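Long-range contact in hypothetical protein AF2331 (Archaeoglobus fulgidus, PDB 2FDO), which is of unknown function but forms an unusual interdigitated dimer with a new type of alpha + beta fold: residues D32-C37 and E54-A59. Numbering follows the deposited sequence.
Sequences DVTDFC and EFAFPA
The hydroxyl of T34 reaches across to the carboxylate of E54, where OG1 gives a hydrogen bond to OE1 at 2.5 Å. It meets that oxygen on its anti side, 31° out of the carboxylate plane. With chi1 at 55°, T34 holds OG1 between its own backbone N and carbonyl carbon, facing the glutamate, while CG2 is left to lie against CB of A56, 3.6 Å away. E54 comes to this meeting along an extended stem, CG anti to the backbone N (chi1 176°), and its CG and CD pass close by the same hydroxyl. An alanine in place of E54 would probably leave the T34 hydroxyl without this acceptor and uncover that side of the threonine. The backbones beneath are the antiparallel arms of a beta hairpin, strands 25-41 and 48-58, with a beta bulge that shifts the register by one residue between the V33-F55 and D35-E54 pairs. At the bulge T34 N binds E54 O at 2.8 Å; beyond it E54 N binds D35 O, and on the other side A56 N binds D32 O. On the opposite face of the sheet V33 and F55 cross obliquely, CG2 of the valine lying 3.5 Å from CE2 of the ring. The carboxylate of D32 leans over the methyl of A56, with OD2 3.7 Å from CB, and the same oxygen accepts a hydrogen bond from ND1 of H2 of the second subunit. Residues 54-58 also pair antiparallel with a strand of that subunit, carrying the sheet across the dimer interface.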
ATOM      1  N   ASP A  32      -7.418  -1.531  -4.946  1.00 51.00           N
ATOM      2  CA  ASP A  32      -8.176  -2.773  -5.202  1.00 50.59           C
ATOM      3  C   ASP A  32      -7.877  -3.805  -4.104  1.00 50.68           C
ATOM      4  O   ASP A  32      -7.034  -4.704  -4.272  1.00 51.00           O
ATOM      5  CB  ASP A  32      -7.823  -3.296  -6.609  1.00 49.73           C
ATOM      6  CG  ASP A  32      -8.794  -4.317  -7.137  1.00 53.18           C
ATOM      7  OD1 ASP A  32      -9.837  -4.586  -6.495  1.00 58.19           O
ATOM      8  OD2 ASP A  32      -8.559  -4.856  -8.254  1.00 55.86           O
ATOM      9  N   VAL A  33      -8.535  -3.670  -2.963  1.00 50.94           N
ATOM     10  CA  VAL A  33      -8.281  -4.578  -1.855  1.00 51.79           C
ATOM     11  C   VAL A  33      -8.990  -5.892  -2.104  1.00 53.37           C
ATOM     12  O   VAL A  33     -10.212  -5.914  -2.150  1.00 55.40           O
ATOM     13  CB  VAL A  33      -8.773  -4.031  -0.541  1.00 51.17           C
ATOM     14  CG1 VAL A  33      -8.498  -5.043   0.603  1.00 50.67           C
ATOM     15  CG2 VAL A  33      -8.098  -2.720  -0.250  1.00 51.48           C
ATOM     16  N   THR A  34      -8.255  -6.978  -2.285  1.00 53.79           N
ATOM     17  CA  THR A  34      -8.894  -8.243  -2.599  1.00 54.53           C
ATOM     18  C   THR A  34      -9.152  -9.109  -1.368  1.00 55.31           C
ATOM     19  O   THR A  34      -9.812 -10.121  -1.467  1.00 55.80           O
ATOM     20  CB  THR A  34      -8.061  -9.055  -3.639  1.00 54.71           C
ATOM     21  OG1 THR A  34      -6.720  -9.228  -3.150  1.00 54.29           O
ATOM     22  CG2 THR A  34      -8.025  -8.331  -4.960  1.00 53.19           C
ATOM     23  N   ASP A  35      -8.591  -8.731  -0.217  1.00 56.69           N
ATOM     24  CA  ASP A  35      -8.815  -9.442   1.033  1.00 56.94           C
ATOM     25  C   ASP A  35      -8.283  -8.608   2.136  1.00 56.33           C
ATOM     26  O   ASP A  35      -7.375  -7.826   1.927  1.00 57.47           O
ATOM     27  CB  ASP A  35      -8.082 -10.762   1.076  1.00 57.23           C
ATOM     28  CG  ASP A  35      -8.765 -11.777   2.018  1.00 64.37           C
ATOM     29  OD1 ASP A  35      -9.605 -11.393   2.918  1.00 66.20           O
ATOM     30  OD2 ASP A  35      -8.505 -13.000   1.806  1.00 72.03           O
ATOM     31  N   PHE A  36      -8.857  -8.762   3.315  1.00 56.31           N
ATOM     32  CA  PHE A  36      -8.424  -8.062   4.500  1.00 55.65           C
ATOM     33  C   PHE A  36      -8.885  -8.855   5.715  1.00 56.41           C
ATOM     34  O   PHE A  36     -10.012  -9.289   5.758  1.00 55.97           O
ATOM     35  CB  PHE A  36      -9.039  -6.685   4.538  1.00 55.35           C
ATOM     36  CG  PHE A  36      -8.741  -5.937   5.805  1.00 56.51           C
ATOM     37  CD1 PHE A  36      -7.682  -5.039   5.859  1.00 56.93           C
ATOM     38  CD2 PHE A  36      -9.503  -6.158   6.952  1.00 55.99           C
ATOM     39  CE1 PHE A  36      -7.386  -4.380   7.029  1.00 57.46           C
ATOM     40  CE2 PHE A  36      -9.223  -5.517   8.118  1.00 55.14           C
ATOM     41  CZ  PHE A  36      -8.156  -4.620   8.167  1.00 57.52           C
ATOM     42  N   CYS A  37      -8.016  -9.027   6.707  1.00 57.10           N
ATOM     43  CA  CYS A  37      -8.327  -9.798   7.904  1.00 57.72           C
ATOM     44  C   CYS A  37      -7.248  -9.549   8.941  1.00 57.34           C
ATOM     45  O   CYS A  37      -6.273  -8.868   8.658  1.00 57.26           O
ATOM     46  CB  CYS A  37      -8.331 -11.291   7.597  1.00 57.23           C
ATOM     47  SG  CYS A  37      -6.669 -11.834   7.154  1.00 62.69           S
ATOM     48  N   GLU A  54      -4.546  -7.016   1.270  1.00 51.08           N
ATOM     49  CA  GLU A  54      -4.025  -7.532   0.047  1.00 51.91           C
ATOM     50  C   GLU A  54      -4.593  -6.688  -1.080  1.00 51.04           C
ATOM     51  O   GLU A  54      -5.801  -6.415  -1.095  1.00 51.63           O
ATOM     52  CB  GLU A  54      -4.465  -9.006  -0.149  1.00 50.63           C
ATOM     53  CG  GLU A  54      -3.997  -9.572  -1.501  1.00 53.15           C
ATOM     54  CD  GLU A  54      -4.501 -10.986  -1.748  1.00 56.08           C
ATOM     55  OE1 GLU A  54      -5.744 -11.191  -1.946  1.00 55.25           O
ATOM     56  OE2 GLU A  54      -3.623 -11.898  -1.737  1.00 60.48           O
ATOM     57  N   PHE A  55      -3.745  -6.344  -2.036  1.00 49.30           N
ATOM     58  CA  PHE A  55      -4.108  -5.462  -3.115  1.00 49.45           C
ATOM     59  C   PHE A  55      -3.701  -6.130  -4.366  1.00 49.42           C
ATOM     60  O   PHE A  55      -2.674  -6.835  -4.375  1.00 50.55           O
ATOM     61  CB  PHE A  55      -3.367  -4.083  -3.062  1.00 48.86           C
ATOM     62  CG  PHE A  55      -3.578  -3.322  -1.783  1.00 48.22           C
ATOM     63  CD1 PHE A  55      -2.815  -3.601  -0.668  1.00 46.93           C
ATOM     64  CD2 PHE A  55      -4.546  -2.334  -1.695  1.00 47.44           C
ATOM     65  CE1 PHE A  55      -3.004  -2.886   0.525  1.00 49.26           C
ATOM     66  CE2 PHE A  55      -4.732  -1.629  -0.517  1.00 48.75           C
ATOM     67  CZ  PHE A  55      -3.938  -1.886   0.582  1.00 47.53           C
ATOM     68  N   ALA A  56      -4.507  -5.865  -5.398  1.00 48.86           N
ATOM     69  CA  ALA A  56      -4.361  -6.356  -6.753  1.00 48.63           C
ATOM     70  C   ALA A  56      -3.968  -5.219  -7.661  1.00 49.41           C
ATOM     71  O   ALA A  56      -4.391  -4.066  -7.481  1.00 49.42           O
ATOM     72  CB  ALA A  56      -5.674  -6.898  -7.246  1.00 47.04           C
ATOM     73  N   PHE A  57      -3.209  -5.530  -8.687  1.00 49.93           N
ATOM     74  CA  PHE A  57      -2.996  -4.527  -9.714  1.00 51.40           C
ATOM     75  C   PHE A  57      -2.466  -5.170 -11.033  1.00 51.93           C
ATOM     76  O   PHE A  57      -1.734  -6.180 -11.016  1.00 51.31           O
ATOM     77  CB  PHE A  57      -2.169  -3.330  -9.183  1.00 51.83           C
ATOM     78  CG  PHE A  57      -0.873  -3.725  -8.575  1.00 50.88           C
ATOM     79  CD1 PHE A  57       0.265  -3.834  -9.370  1.00 51.29           C
ATOM     80  CD2 PHE A  57      -0.801  -4.013  -7.204  1.00 53.03           C
ATOM     81  CE1 PHE A  57       1.478  -4.244  -8.824  1.00 54.68           C
ATOM     82  CE2 PHE A  57       0.391  -4.414  -6.625  1.00 54.53           C
ATOM     83  CZ  PHE A  57       1.543  -4.546  -7.445  1.00 53.44           C
ATOM     84  N   PRO A  58      -2.914  -4.633 -12.176  1.00 52.56           N
ATOM     85  CA  PRO A  58      -2.640  -5.399 -13.400  1.00 52.24           C
ATOM     86  C   PRO A  58      -1.145  -5.473 -13.660  1.00 52.65           C
ATOM     87  O   PRO A  58      -0.416  -4.531 -13.362  1.00 53.24           O
ATOM     88  CB  PRO A  58      -3.377  -4.626 -14.485  1.00 51.59           C
ATOM     89  CG  PRO A  58      -3.633  -3.305 -13.947  1.00 52.28           C
ATOM     90  CD  PRO A  58      -3.681  -3.400 -12.436  1.00 52.16           C
ATOM     91  N   ALA A  59      -0.697  -6.615 -14.150  1.00 52.53           N
ATOM     92  CA  ALA A  59       0.706  -6.824 -14.476  1.00 53.15           C
ATOM     93  C   ALA A  59       1.104  -6.195 -15.802  1.00 53.04           C
ATOM     94  O   ALA A  59       2.270  -5.979 -16.023  1.00 53.23           O
ATOM     95  CB  ALA A  59       1.035  -8.329 -14.507  1.00 52.65           C
TER